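Long-range contacts in alginate lyase, family PL7 (Zobellia galactanivorans, PDB 4BE3), which acts as an exolytic alginate lyase of family PL7, probably cleaving the polymer by beta-elimination: residues Ala101-Val106 against Lys126-His131; Gly134-Asn139 against Asp179-Gly184; Asp96-Ala101 against Pro168-Tyr173; Trp159-Ser164 against Ser172-Pro177. One frame throughout, in Å; residues are numbered along the deposited sequence.

Contact 1: residues Ala101-Val106 against Lys126-His131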
loop_
_atom_site.group_PDB
_atom_site.type_symbol
_atom_site.label_atom_id
_atom_site.label_comp_id
_atom_site.label_asym_id
_atom_site.label_seq_id
_atom_site.Cartn_x
_atom_site.Cartn_y
_atom_site.Cartn_z
ATOM N N ALA A 101 -27.780 13.436 11.297
ATOM C CA ALA A 101 -27.094 12.193 11.784
ATOM C C ALA A 101 -27.831 11.287 12.694
ATOM O O ALA A 101 -27.365 10.187 13.008
ATOM C CB ALA A 101 -25.728 12.654 12.500
ATOM N N SER A 102 -28.994 11.785 13.264
ATOM C CA SER A 102 -29.588 10.953 14.308
ATOM C C SER A 102 -29.961 9.532 13.800
ATOM O O SER A 102 -30.329 9.351 12.659
ATOM C CB SER A 102 -30.969 11.578 14.767
ATOM O OG SER A 102 -30.618 12.792 15.470
ATOM N N TYR A 103 -29.906 8.576 14.709
ATOM C CA TYR A 103 -30.366 7.214 14.515
ATOM C C TYR A 103 -29.516 6.506 13.455
ATOM O O TYR A 103 -30.012 5.563 12.844
ATOM C CB TYR A 103 -31.837 7.162 14.010
ATOM C CG TYR A 103 -32.755 8.182 14.734
ATOM C CD1 TYR A 103 -32.939 8.163 16.114
ATOM C CD2 TYR A 103 -33.400 9.128 13.918
ATOM C CE1 TYR A 103 -33.816 9.148 16.670
ATOM C CE2 TYR A 103 -34.301 10.042 14.480
ATOM C CZ TYR A 103 -34.412 10.065 15.808
ATOM O OH TYR A 103 -35.326 11.049 16.302
ATOM N N SER A 104 -28.255 6.902 13.373
ATOM C CA SER A 104 -27.463 6.229 12.291
ATOM C C SER A 104 -26.119 5.696 12.862
ATOM O O SER A 104 -25.646 6.064 13.960
ATOM C CB SER A 104 -27.102 7.272 11.199
ATOM O OG SER A 104 -26.179 8.327 11.491
ATOM N N VAL A 105 -25.498 4.922 12.034
ATOM C CA VAL A 105 -24.170 4.292 12.439
ATOM C C VAL A 105 -23.368 4.164 11.156
ATOM O O VAL A 105 -23.926 3.850 10.076
ATOM C CB VAL A 105 -24.389 2.911 13.124
ATOM C CG1 VAL A 105 -25.144 1.897 12.251
ATOM C CG2 VAL A 105 -23.026 2.275 13.492
ATOM N N VAL A 106 -22.062 4.490 11.212
ATOM C CA VAL A 106 -21.232 4.312 9.963
ATOM C C VAL A 106 -20.567 2.933 10.129
ATOM O O VAL A 106 -19.987 2.593 11.178
ATOM C CB VAL A 106 -20.180 5.480 10.047
ATOM C CG1 VAL A 106 -19.024 5.229 9.005
ATOM C CG2 VAL A 106 -20.963 6.757 9.516
ATOM N N LYS A 126 -29.178 4.224 8.618
ATOM C CA LYS A 126 -29.963 5.101 9.511
ATOM C C LYS A 126 -31.424 4.561 9.568
ATOM O O LYS A 126 -32.009 4.216 8.500
ATOM C CB LYS A 126 -29.922 6.458 8.883
ATOM C CG LYS A 126 -30.854 7.484 9.712
ATOM C CD LYS A 126 -30.620 8.862 9.073
ATOM C CE LYS A 126 -31.708 9.839 9.683
ATOM N NZ LYS A 126 -31.504 11.223 9.065
ATOM N N LYS A 127 -31.987 4.494 10.782
ATOM C CA LYS A 127 -33.377 3.963 10.830
ATOM C C LYS A 127 -34.075 4.775 11.924
ATOM O O LYS A 127 -33.662 4.813 13.050
ATOM C CB LYS A 127 -33.404 2.443 11.134
ATOM C CG LYS A 127 -34.881 1.906 11.038
ATOM C CD LYS A 127 -35.015 0.499 11.579
ATOM C CE LYS A 127 -34.983 0.466 13.079
ATOM N NZ LYS A 127 -36.136 1.287 13.735
ATOM N N PHE A 128 -35.192 5.431 11.526
ATOM C CA PHE A 128 -35.978 6.140 12.572
ATOM C C PHE A 128 -36.638 5.210 13.562
ATOM O O PHE A 128 -36.943 4.035 13.291
ATOM C CB PHE A 128 -37.077 6.936 11.839
ATOM C CG PHE A 128 -36.479 8.102 10.984
ATOM C CD1 PHE A 128 -36.131 9.318 11.637
ATOM C CD2 PHE A 128 -36.231 7.924 9.614
ATOM C CE1 PHE A 128 -35.611 10.387 10.892
ATOM C CE2 PHE A 128 -35.644 8.992 8.860
ATOM C CZ PHE A 128 -35.280 10.222 9.481
ATOM N N PRO A 129 -36.879 5.722 14.762
ATOM C CA PRO A 129 -37.434 4.878 15.774
ATOM C C PRO A 129 -38.796 4.351 15.314
ATOM O O PRO A 129 -39.581 5.083 14.722
ATOM C CB PRO A 129 -37.760 5.890 16.895
ATOM C CG PRO A 129 -36.565 6.912 16.830
ATOM C CD PRO A 129 -36.377 7.015 15.302
ATOM N N GLY A 130 -39.058 3.094 15.655
ATOM C CA GLY A 130 -40.375 2.499 15.238
ATOM C C GLY A 130 -40.427 2.000 13.820
ATOM O O GLY A 130 -41.228 1.129 13.591
ATOM N N HIS A 131 -39.556 2.423 12.880
ATOM C CA HIS A 131 -39.598 1.940 11.538
ATOM C C HIS A 131 -39.085 0.530 11.430
ATOM O O HIS A 131 -38.224 0.129 12.233
ATOM C CB HIS A 131 -38.724 2.808 10.549
ATOM C CG HIS A 131 -39.346 4.162 10.279
ATOM N ND1 HIS A 131 -38.799 5.097 9.438
ATOM C CD2 HIS A 131 -40.513 4.707 10.789
ATOM C CE1 HIS A 131 -39.614 6.201 9.448
ATOM N NE2 HIS A 131 -40.654 5.952 10.256
#

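Contact 2: residues Gly134-Asn139 against Asp179-Gly184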
loop_
_atom_site.group_PDB
_atom_site.type_symbol
_atom_site.label_atom_id
_atom_site.label_comp_id
_atom_site.label_asym_id
_atom_site.label_seq_id
_atom_site.Cartn_x
_atom_site.Cartn_y
_atom_site.Cartn_z
ATOM N N GLY A 134 -34.775 0.734 7.371
ATOM C CA GLY A 134 -33.881 1.892 7.486
ATOM C C GLY A 134 -33.277 2.149 6.073
ATOM O O GLY A 134 -33.623 1.462 5.090
ATOM N N SER A 135 -32.326 3.094 6.005
ATOM C CA SER A 135 -31.765 3.487 4.746
ATOM C C SER A 135 -30.236 3.217 4.882
ATOM O O SER A 135 -29.630 3.316 5.951
ATOM C CB SER A 135 -31.908 5.007 4.540
ATOM O OG SER A 135 -33.316 5.372 4.461
ATOM N N VAL A 136 -29.682 2.952 3.727
ATOM C CA VAL A 136 -28.166 2.886 3.593
ATOM C C VAL A 136 -27.796 3.965 2.629
ATOM O O VAL A 136 -28.438 4.129 1.541
ATOM C CB VAL A 136 -27.770 1.535 2.973
ATOM C CG1 VAL A 136 -26.204 1.555 2.673
ATOM C CG2 VAL A 136 -28.003 0.408 4.045
ATOM N N PHE A 137 -26.833 4.824 2.998
ATOM C CA PHE A 137 -26.456 5.859 2.085
ATOM C C PHE A 137 -24.961 6.126 2.312
ATOM O O PHE A 137 -24.397 5.601 3.325
ATOM C CB PHE A 137 -27.184 7.221 2.344
ATOM C CG PHE A 137 -27.201 7.665 3.784
ATOM C CD1 PHE A 137 -26.131 8.503 4.263
ATOM C CD2 PHE A 137 -28.366 7.430 4.579
ATOM C CE1 PHE A 137 -26.140 9.077 5.598
ATOM C CE2 PHE A 137 -28.354 7.952 5.944
ATOM C CZ PHE A 137 -27.300 8.761 6.390
ATOM N N TRP A 138 -24.304 6.813 1.413
ATOM C CA TRP A 138 -22.865 7.056 1.675
ATOM C C TRP A 138 -22.540 8.513 1.470
ATOM O O TRP A 138 -23.127 9.146 0.596
ATOM C CB TRP A 138 -21.989 6.149 0.784
ATOM C CG TRP A 138 -22.096 6.482 -0.670
ATOM C CD1 TRP A 138 -23.056 5.975 -1.549
ATOM C CD2 TRP A 138 -21.185 7.321 -1.464
ATOM N NE1 TRP A 138 -22.786 6.395 -2.825
ATOM C CE2 TRP A 138 -21.676 7.224 -2.839
ATOM C CE3 TRP A 138 -20.012 8.071 -1.161
ATOM C CZ2 TRP A 138 -21.066 7.894 -3.925
ATOM C CZ3 TRP A 138 -19.396 8.728 -2.267
ATOM C CH2 TRP A 138 -19.915 8.650 -3.582
ATOM N N ASN A 139 -21.600 9.042 2.248
ATOM C CA ASN A 139 -21.318 10.509 2.191
ATOM C C ASN A 139 -19.851 10.686 1.691
ATOM O O ASN A 139 -18.966 9.871 2.096
ATOM C CB ASN A 139 -21.274 11.058 3.599
ATOM C CG ASN A 139 -22.691 11.306 4.119
ATOM O OD1 ASN A 139 -23.630 10.738 3.567
ATOM N ND2 ASN A 139 -22.816 12.133 5.246
ATOM N N ASP A 179 -38.126 1.156 -0.011
ATOM C CA ASP A 179 -37.109 0.275 -0.560
ATOM C C ASP A 179 -35.944 0.063 0.488
ATOM O O ASP A 179 -34.864 -0.347 0.102
ATOM C CB ASP A 179 -36.515 0.901 -1.838
ATOM C CG ASP A 179 -35.917 2.286 -1.601
ATOM O OD1 ASP A 179 -36.465 3.057 -0.701
ATOM O OD2 ASP A 179 -34.833 2.638 -2.234
ATOM N N GLY A 180 -36.151 0.306 1.765
ATOM C CA GLY A 180 -34.980 0.185 2.706
ATOM C C GLY A 180 -34.636 -1.205 3.231
ATOM O O GLY A 180 -35.146 -2.248 2.773
ATOM N N ILE A 181 -33.808 -1.189 4.273
ATOM C CA ILE A 181 -33.117 -2.420 4.779
ATOM C C ILE A 181 -33.483 -2.487 6.243
ATOM O O ILE A 181 -33.295 -1.529 6.960
ATOM C CB ILE A 181 -31.557 -2.279 4.586
ATOM C CG1 ILE A 181 -31.224 -2.073 3.077
ATOM C CG2 ILE A 181 -30.912 -3.532 5.263
ATOM C CD1 ILE A 181 -31.614 -3.224 2.117
ATOM N N ALA A 182 -34.011 -3.644 6.685
ATOM C CA ALA A 182 -34.418 -3.865 8.100
ATOM C C ALA A 182 -33.193 -4.079 9.038
ATOM O O ALA A 182 -32.121 -4.515 8.588
ATOM C CB ALA A 182 -35.381 -5.133 8.137
ATOM N N LEU A 183 -33.354 -3.843 10.312
ATOM C CA LEU A 183 -32.372 -4.417 11.272
ATOM C C LEU A 183 -32.314 -5.873 11.108
ATOM O O LEU A 183 -33.353 -6.542 10.906
ATOM C CB LEU A 183 -32.776 -4.100 12.755
ATOM C CG LEU A 183 -32.840 -2.567 13.045
ATOM C CD1 LEU A 183 -33.282 -2.434 14.479
ATOM C CD2 LEU A 183 -31.412 -1.915 12.814
ATOM N N GLY A 184 -31.087 -6.417 11.137
ATOM C CA GLY A 184 -30.972 -7.874 11.103
ATOM C C GLY A 184 -30.997 -8.361 9.651
ATOM O O GLY A 184 -30.923 -9.597 9.412
#

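Contact 3: residues Asp96-Ala101 against Pro168-Tyr173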
loop_
_atom_site.group_PDB
_atom_site.type_symbol
_atom_site.label_atom_id
_atom_site.label_comp_id
_atom_site.label_asym_id
_atom_site.label_seq_id
_atom_site.Cartn_x
_atom_site.Cartn_y
_atom_site.Cartn_z
ATOM N N ASP A 96 -32.778 13.635 18.050
ATOM C CA ASP A 96 -33.652 14.669 17.562
ATOM C C ASP A 96 -33.831 14.391 16.050
ATOM O O ASP A 96 -32.875 14.371 15.291
ATOM C CB ASP A 96 -32.947 15.981 17.844
ATOM C CG ASP A 96 -33.759 17.151 17.378
ATOM O OD1 ASP A 96 -34.417 17.079 16.327
ATOM O OD2 ASP A 96 -33.749 18.168 18.082
ATOM N N ALA A 97 -35.058 14.129 15.616
ATOM C CA ALA A 97 -35.253 13.773 14.139
ATOM C C ALA A 97 -34.992 14.900 13.206
ATOM O O ALA A 97 -34.868 14.636 12.002
ATOM C CB ALA A 97 -36.767 13.335 13.966
ATOM N N ARG A 98 -34.808 16.130 13.676
ATOM C CA ARG A 98 -34.479 17.216 12.745
ATOM C C ARG A 98 -32.953 17.147 12.377
ATOM O O ARG A 98 -32.586 17.851 11.422
ATOM C CB ARG A 98 -34.607 18.596 13.517
ATOM C CG ARG A 98 -36.132 18.823 13.765
ATOM C CD ARG A 98 -36.182 20.154 14.643
ATOM N NE ARG A 98 -35.445 19.950 15.916
ATOM C CZ ARG A 98 -34.838 20.923 16.636
ATOM N NH1 ARG A 98 -34.867 22.216 16.268
ATOM N NH2 ARG A 98 -34.068 20.661 17.714
ATOM N N VAL A 99 -32.216 16.357 13.117
ATOM C CA VAL A 99 -30.682 16.347 12.917
ATOM C C VAL A 99 -30.427 15.172 11.992
ATOM O O VAL A 99 -30.710 14.044 12.351
ATOM C CB VAL A 99 -30.042 16.160 14.323
ATOM C CG1 VAL A 99 -28.520 16.125 14.093
ATOM C CG2 VAL A 99 -30.418 17.393 15.222
ATOM N N ALA A 100 -29.679 15.437 10.905
ATOM C CA ALA A 100 -29.444 14.457 9.786
ATOM C C ALA A 100 -28.738 13.277 10.357
ATOM O O ALA A 100 -29.040 12.153 9.884
ATOM C CB ALA A 100 -28.622 15.175 8.714
ATOM N N ALA A 101 -27.780 13.436 11.297
ATOM C CA ALA A 101 -27.094 12.193 11.784
ATOM C C ALA A 101 -27.831 11.287 12.694
ATOM O O ALA A 101 -27.365 10.187 13.008
ATOM C CB ALA A 101 -25.728 12.654 12.500
ATOM N N PRO A 168 -39.672 16.651 10.468
ATOM C CA PRO A 168 -39.951 18.117 10.421
ATOM C C PRO A 168 -39.906 18.627 11.881
ATOM O O PRO A 168 -39.838 19.842 12.081
ATOM C CB PRO A 168 -41.431 18.150 9.820
ATOM C CG PRO A 168 -42.046 16.837 10.399
ATOM C CD PRO A 168 -40.856 15.811 10.230
ATOM N N THR A 169 -39.992 17.758 12.889
ATOM C CA THR A 169 -39.811 18.204 14.325
ATOM C C THR A 169 -39.003 17.166 15.060
ATOM O O THR A 169 -38.692 16.159 14.448
ATOM C CB THR A 169 -41.186 18.433 15.142
ATOM O OG1 THR A 169 -41.786 17.161 15.192
ATOM C CG2 THR A 169 -42.082 19.382 14.336
ATOM N N ALA A 170 -38.621 17.388 16.310
ATOM C CA ALA A 170 -37.678 16.465 17.000
ATOM C C ALA A 170 -38.217 15.106 17.191
ATOM O O ALA A 170 -37.476 14.158 17.158
ATOM C CB ALA A 170 -37.303 16.979 18.350
ATOM N N THR A 171 -39.541 14.958 17.351
ATOM C CA THR A 171 -39.973 13.558 17.585
ATOM C C THR A 171 -41.036 13.128 16.525
ATOM O O THR A 171 -41.767 12.175 16.793
ATOM C CB THR A 171 -40.500 13.305 19.056
ATOM O OG1 THR A 171 -41.559 14.207 19.201
ATOM C CG2 THR A 171 -39.488 13.678 20.206
ATOM N N SER A 172 -41.074 13.703 15.339
ATOM C CA SER A 172 -41.933 13.175 14.307
ATOM C C SER A 172 -41.015 12.794 13.095
ATOM O O SER A 172 -39.999 13.479 12.869
ATOM C CB SER A 172 -42.994 14.185 13.879
ATOM O OG SER A 172 -42.420 15.300 13.301
ATOM N N TYR A 173 -41.306 11.674 12.446
ATOM C CA TYR A 173 -40.326 11.090 11.499
ATOM C C TYR A 173 -40.939 11.074 10.116
ATOM O O TYR A 173 -42.193 11.002 9.982
ATOM C CB TYR A 173 -40.057 9.627 11.932
ATOM C CG TYR A 173 -39.722 9.574 13.384
ATOM C CD1 TYR A 173 -38.798 10.479 13.937
ATOM C CD2 TYR A 173 -40.348 8.646 14.232
ATOM C CE1 TYR A 173 -38.507 10.439 15.318
ATOM C CE2 TYR A 173 -40.063 8.593 15.609
ATOM C CZ TYR A 173 -39.187 9.521 16.161
ATOM O OH TYR A 173 -38.928 9.602 17.478
#

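Contact 4: residues Trp159-Ser164 against Ser172-Pro177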
loop_
_atom_site.group_PDB
_atom_site.type_symbol
_atom_site.label_atom_id
_atom_site.label_comp_id
_atom_site.label_asym_id
_atom_site.label_seq_id
_atom_site.Cartn_x
_atom_site.Cartn_y
_atom_site.Cartn_z
ATOM N N TRP A 159 -30.089 2.454 -0.666
ATOM C CA TRP A 159 -31.501 1.884 -0.579
ATOM C C TRP A 159 -32.142 2.796 0.449
ATOM O O TRP A 159 -31.621 3.011 1.562
ATOM C CB TRP A 159 -31.479 0.509 0.036
ATOM C CG TRP A 159 -30.699 -0.434 -0.898
ATOM C CD1 TRP A 159 -31.019 -0.814 -2.194
ATOM C CD2 TRP A 159 -29.543 -1.168 -0.519
ATOM N NE1 TRP A 159 -30.069 -1.753 -2.680
ATOM C CE2 TRP A 159 -29.159 -2.006 -1.669
ATOM C CE3 TRP A 159 -28.765 -1.191 0.682
ATOM C CZ2 TRP A 159 -28.019 -2.800 -1.663
ATOM C CZ3 TRP A 159 -27.605 -2.066 0.692
ATOM C CH2 TRP A 159 -27.248 -2.847 -0.480
ATOM N N GLY A 160 -33.249 3.467 0.053
ATOM C CA GLY A 160 -33.886 4.295 1.070
ATOM C C GLY A 160 -33.537 5.759 0.845
ATOM O O GLY A 160 -33.303 6.198 -0.315
ATOM N N TYR A 161 -33.372 6.453 1.952
ATOM C CA TYR A 161 -33.130 7.880 1.886
ATOM C C TYR A 161 -31.617 8.198 2.001
ATOM O O TYR A 161 -30.806 7.339 2.374
ATOM C CB TYR A 161 -33.684 8.528 3.132
ATOM C CG TYR A 161 -35.230 8.371 3.207
ATOM C CD1 TYR A 161 -36.019 8.514 2.046
ATOM C CD2 TYR A 161 -35.800 8.070 4.431
ATOM C CE1 TYR A 161 -37.478 8.353 2.121
ATOM C CE2 TYR A 161 -37.237 7.999 4.534
ATOM C CZ TYR A 161 -37.982 8.186 3.353
ATOM O OH TYR A 161 -39.409 8.082 3.429
ATOM N N ASP A 162 -31.239 9.381 1.630
ATOM C CA ASP A 162 -29.860 9.857 2.013
ATOM C C ASP A 162 -29.957 10.642 3.382
ATOM O O ASP A 162 -31.041 10.667 3.998
ATOM C CB ASP A 162 -29.201 10.705 0.901
ATOM C CG ASP A 162 -29.953 11.963 0.616
ATOM O OD1 ASP A 162 -30.417 12.687 1.541
ATOM O OD2 ASP A 162 -30.101 12.233 -0.592
ATOM N N MET A 163 -28.863 11.237 3.862
ATOM C CA MET A 163 -28.894 11.692 5.212
ATOM C C MET A 163 -29.821 12.917 5.324
ATOM O O MET A 163 -30.167 13.285 6.481
ATOM C CB MET A 163 -27.432 12.295 5.464
ATOM C CG MET A 163 -27.118 12.367 6.892
ATOM S SD MET A 163 -25.527 13.332 6.965
ATOM C CE MET A 163 -25.251 13.052 8.722
ATOM N N SER A 164 -30.170 13.518 4.188
ATOM C CA SER A 164 -30.870 14.840 4.238
ATOM C C SER A 164 -32.365 14.680 4.590
ATOM O O SER A 164 -33.058 15.668 4.830
ATOM C CB SER A 164 -30.775 15.634 2.881
ATOM O OG SER A 164 -31.500 14.950 1.866
ATOM N N SER A 172 -41.074 13.703 15.339
ATOM C CA SER A 172 -41.933 13.175 14.307
ATOM C C SER A 172 -41.015 12.794 13.095
ATOM O O SER A 172 -39.999 13.479 12.869
ATOM C CB SER A 172 -42.994 14.185 13.879
ATOM O OG SER A 172 -42.420 15.300 13.301
ATOM N N TYR A 173 -41.306 11.674 12.446
ATOM C CA TYR A 173 -40.326 11.090 11.499
ATOM C C TYR A 173 -40.939 11.074 10.116
ATOM O O TYR A 173 -42.193 11.002 9.982
ATOM C CB TYR A 173 -40.057 9.627 11.932
ATOM C CG TYR A 173 -39.722 9.574 13.384
ATOM C CD1 TYR A 173 -38.798 10.479 13.937
ATOM C CD2 TYR A 173 -40.348 8.646 14.232
ATOM C CE1 TYR A 173 -38.507 10.439 15.318
ATOM C CE2 TYR A 173 -40.063 8.593 15.609
ATOM C CZ TYR A 173 -39.187 9.521 16.161
ATOM O OH TYR A 173 -38.928 9.602 17.478
ATOM N N PRO A 174 -40.115 11.089 9.098
ATOM C CA PRO A 174 -40.662 10.882 7.738
ATOM C C PRO A 174 -41.200 9.434 7.691
ATOM O O PRO A 174 -40.928 8.608 8.645
ATOM C CB PRO A 174 -39.455 10.888 6.818
ATOM C CG PRO A 174 -38.243 11.051 7.653
ATOM C CD PRO A 174 -38.601 11.150 9.149
ATOM N N GLU A 175 -41.906 9.115 6.649
ATOM C CA GLU A 175 -42.399 7.725 6.611
ATOM C C GLU A 175 -41.204 6.770 6.292
ATOM O O GLU A 175 -40.133 7.198 5.824
ATOM C CB GLU A 175 -43.433 7.551 5.579
ATOM C CG GLU A 175 -42.869 7.605 4.240
ATOM C CD GLU A 175 -43.984 7.435 3.140
ATOM O OE1 GLU A 175 -45.169 7.744 3.381
ATOM O OE2 GLU A 175 -43.662 7.033 2.000
ATOM N N GLU A 176 -41.367 5.538 6.617
ATOM C CA GLU A 176 -40.221 4.581 6.410
ATOM C C GLU A 176 -39.985 4.450 4.921
ATOM O O GLU A 176 -40.956 4.496 4.096
ATOM C CB GLU A 176 -40.383 3.241 7.152
ATOM C CG GLU A 176 -41.204 2.357 6.362
ATOM C CD GLU A 176 -41.369 0.982 6.966
ATOM O OE1 GLU A 176 -40.697 0.611 7.872
ATOM O OE2 GLU A 176 -42.239 0.237 6.451
ATOM N N PRO A 177 -38.703 4.254 4.525
ATOM C CA PRO A 177 -38.430 4.128 3.122
ATOM C C PRO A 177 -38.950 2.767 2.664
ATOM O O PRO A 177 -38.518 1.712 3.202
ATOM C CB PRO A 177 -36.885 4.178 3.089
ATOM C CG PRO A 177 -36.386 3.734 4.445
ATOM C CD PRO A 177 -37.472 4.372 5.358
HETATM O O HOH W 1 -40.798 6.946 1.602
#

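Contact 1: residues Ala101-Val106 against Lys126-His131
Y103 lays its phenol ring against P129, and this is the tight part of the contact. The CD atom of P129 stands over the centre of the Y103 ring, 3.5 Å from the centroid and 7° off the ring normal, a CH-pi contact. On the opposite face S102 CB sits toward the rim, so the ring is held between its own neighbour and the proline. F128 joins obliquely: its CD1 comes to 3.5 Å from Y103 CE2, with the two ring planes at 60°. The Y103 torsion (chi1 -42°) sets CG anti to the carbonyl carbon and turns the ring toward the 126-131 segment, crossing F128 and P129 at about a right angle.

Backbone and aliphatic contacts continue the packing. K127 N donates to Y103 O at 3.0 Å. S104 and K126 face each other as an antiparallel non-hydrogen-bonded pair, their CB atoms 3.7 Å apart. The extended K126 chain passes S102 O, with its CE 3.3 Å from that oxygen, and its ammonium end is bound by A100 O. S104 OG turns back to A101 O at 2.7 Å and ties the turn.

The packing opens to solvent just past P129, itself partly exposed: G130 is exposed and touches nothing of 101-106. In this type II turn, F128 to H131, K127 NZ bonds F128 O and H131 O, tying its first and last carbonyls together.

The arrangement is one end of an antiparallel strand pair, running out into two type II turns, where strand 104-112 begins and strand 121-126 ends in the jelly-roll lyase fold.

Contact 2: residues Gly134-Asn139 against Asp179-Gly184
I181 rests its CG1 against CG2 of V136, 4.2 Å away. This is a light apolar touch between two branched side chains. In I181, CG1 lies anti to the carbonyl carbon (chi1 -59°), and V136 CG2 takes the same place on its own residue. W159 also packs on I181.

The backbone does most of the work. G134 and I181 form an antiparallel hydrogen-bonded pair. G134 N donates to I181 O at 2.7 Å, and I181 N returns a bond to G134 O at 2.8 Å. The first bond is nearly straight at the hydrogen (164°), but its donor stands well above the carbonyl plane of I181. I181 O takes a second bond from the hydroxyl of Y125, so this buried carbonyl has two donors.

G180 comes very close: its CA is 3.0 Å from G134 O, a CA-H...O contact. The glycine backbone comes right up to that oxygen, with no side chain in between.

The pairing is short. Beyond G134, strand 133-141 bonds instead to V158 and W159 through V136. The contact is a two-bond antiparallel bridge that adds the weakly bonded strand 181-182 to the curved sheet of the beta-jelly roll.

Contact 3: residues Asp96-Ala101 against Pro168-Tyr173
An Asx turn at D96, set within a type I turn from D96 to V99, meets a second type I turn from T169 to S172. Both lie in loops. The turns are joined by one backbone hydrogen bond, from A97 N to A170 O, at 2.9 Å and nearly straight (170°).

A97 is the residue most enclosed by the partner. Its CB points into the second turn and lies 3.4 Å from S172 O. The same methyl meets the Y173 ring at its edge, in the ring plane, with CD1 3.5 Å away. T171 O lies over one face of that ring, toward the rim.

D96 sits on the flank of A170, its OD1 3.5 Å from A170 CB. The carboxylate is firmly held. OD1 takes R98 N at 2.8 Å, which closes the Asx turn. R98 also grips D96 side-on, NE to OD1 and NH2 to OD2, in a salt bridge with OD2 in the guanidinium plane. The R98 chain bends at chi3 (-60°) to fold back onto D96. This leaves its aliphatic part against the other turn, with CG 3.6 Å from T169 C. The internal ion pair would be expected to favour the charged form of D96. R98 NH2 also has a long, weak ion pair with E270.

On the partner side, T169 OG1 and S172 OG share a 2.7 Å hydrogen bond across their turn.

The first turn lies between strands 80-90 and 104-112. The second belongs to the long connection from strand 153-157 to strand 181-182, and A97 also touches Y103, just before strand 104-112.

Contact 4: residues Trp159-Ser164 against Ser172-Pro177
Y161 lies across P177 with its ring face down on the proline. P177 CB is over the ring centre, 4.1 Å from the centroid and 10° off the normal, a CH-pi contact. P177 CD comes to 3.7 Å from Y161 CE2. P174 CB approaches the same CE2 obliquely and more loosely.

With CG anti to the carbonyl carbon (chi1 -64°), the end of the Y161 side chain comes over P177 and its hydroxyl reaches E175. Y161 OH donates to E175 O at 2.7 Å, from well above the carbonyl plane, although this oxygen lies at the ring edge. E175 has CG between its backbone N and carbonyl carbon (chi1 71°), with the chain extended beyond. That CG comes to 3.6 Å from Y161 OH, and the chain crosses the tyrosine at about a right angle.

G160 CA packs on P177 CB, 3.6 Å apart.

A water donates to Y161 OH at 2.6 Å and to E175 OE2 at 2.9 Å. The phenol oxygen thus gives one hydrogen bond and accepts another. The chemistry implies a surface contact with an apolar ring-on-proline face and a polar end held by a backbone carbonyl and bridged by water to an exposed carboxylate.

Contacts 1 and 2 are buried and belong to the same sheet. They meet between strands 121-126 and 133-141, where S135 N bonds K126 O. Contact 1 relies on aromatic and proline packing, contact 2 on paired backbone bonds. Contacts 3 and 4 lie farther out, contact 3 partly buried and contact 4 at the surface, and they share S172 and Y173. Side-chain polar groups play a larger part in them: a salt-bridged turn in contact 3, and in contact 4 a tyrosine hydroxyl and water beside proline packing. Contact 4 is nested in the loop closed by contact 2, and S135 OG bonds Y161 N between them. S102 OG bonds D96 O, linking contact 1 to contact 3.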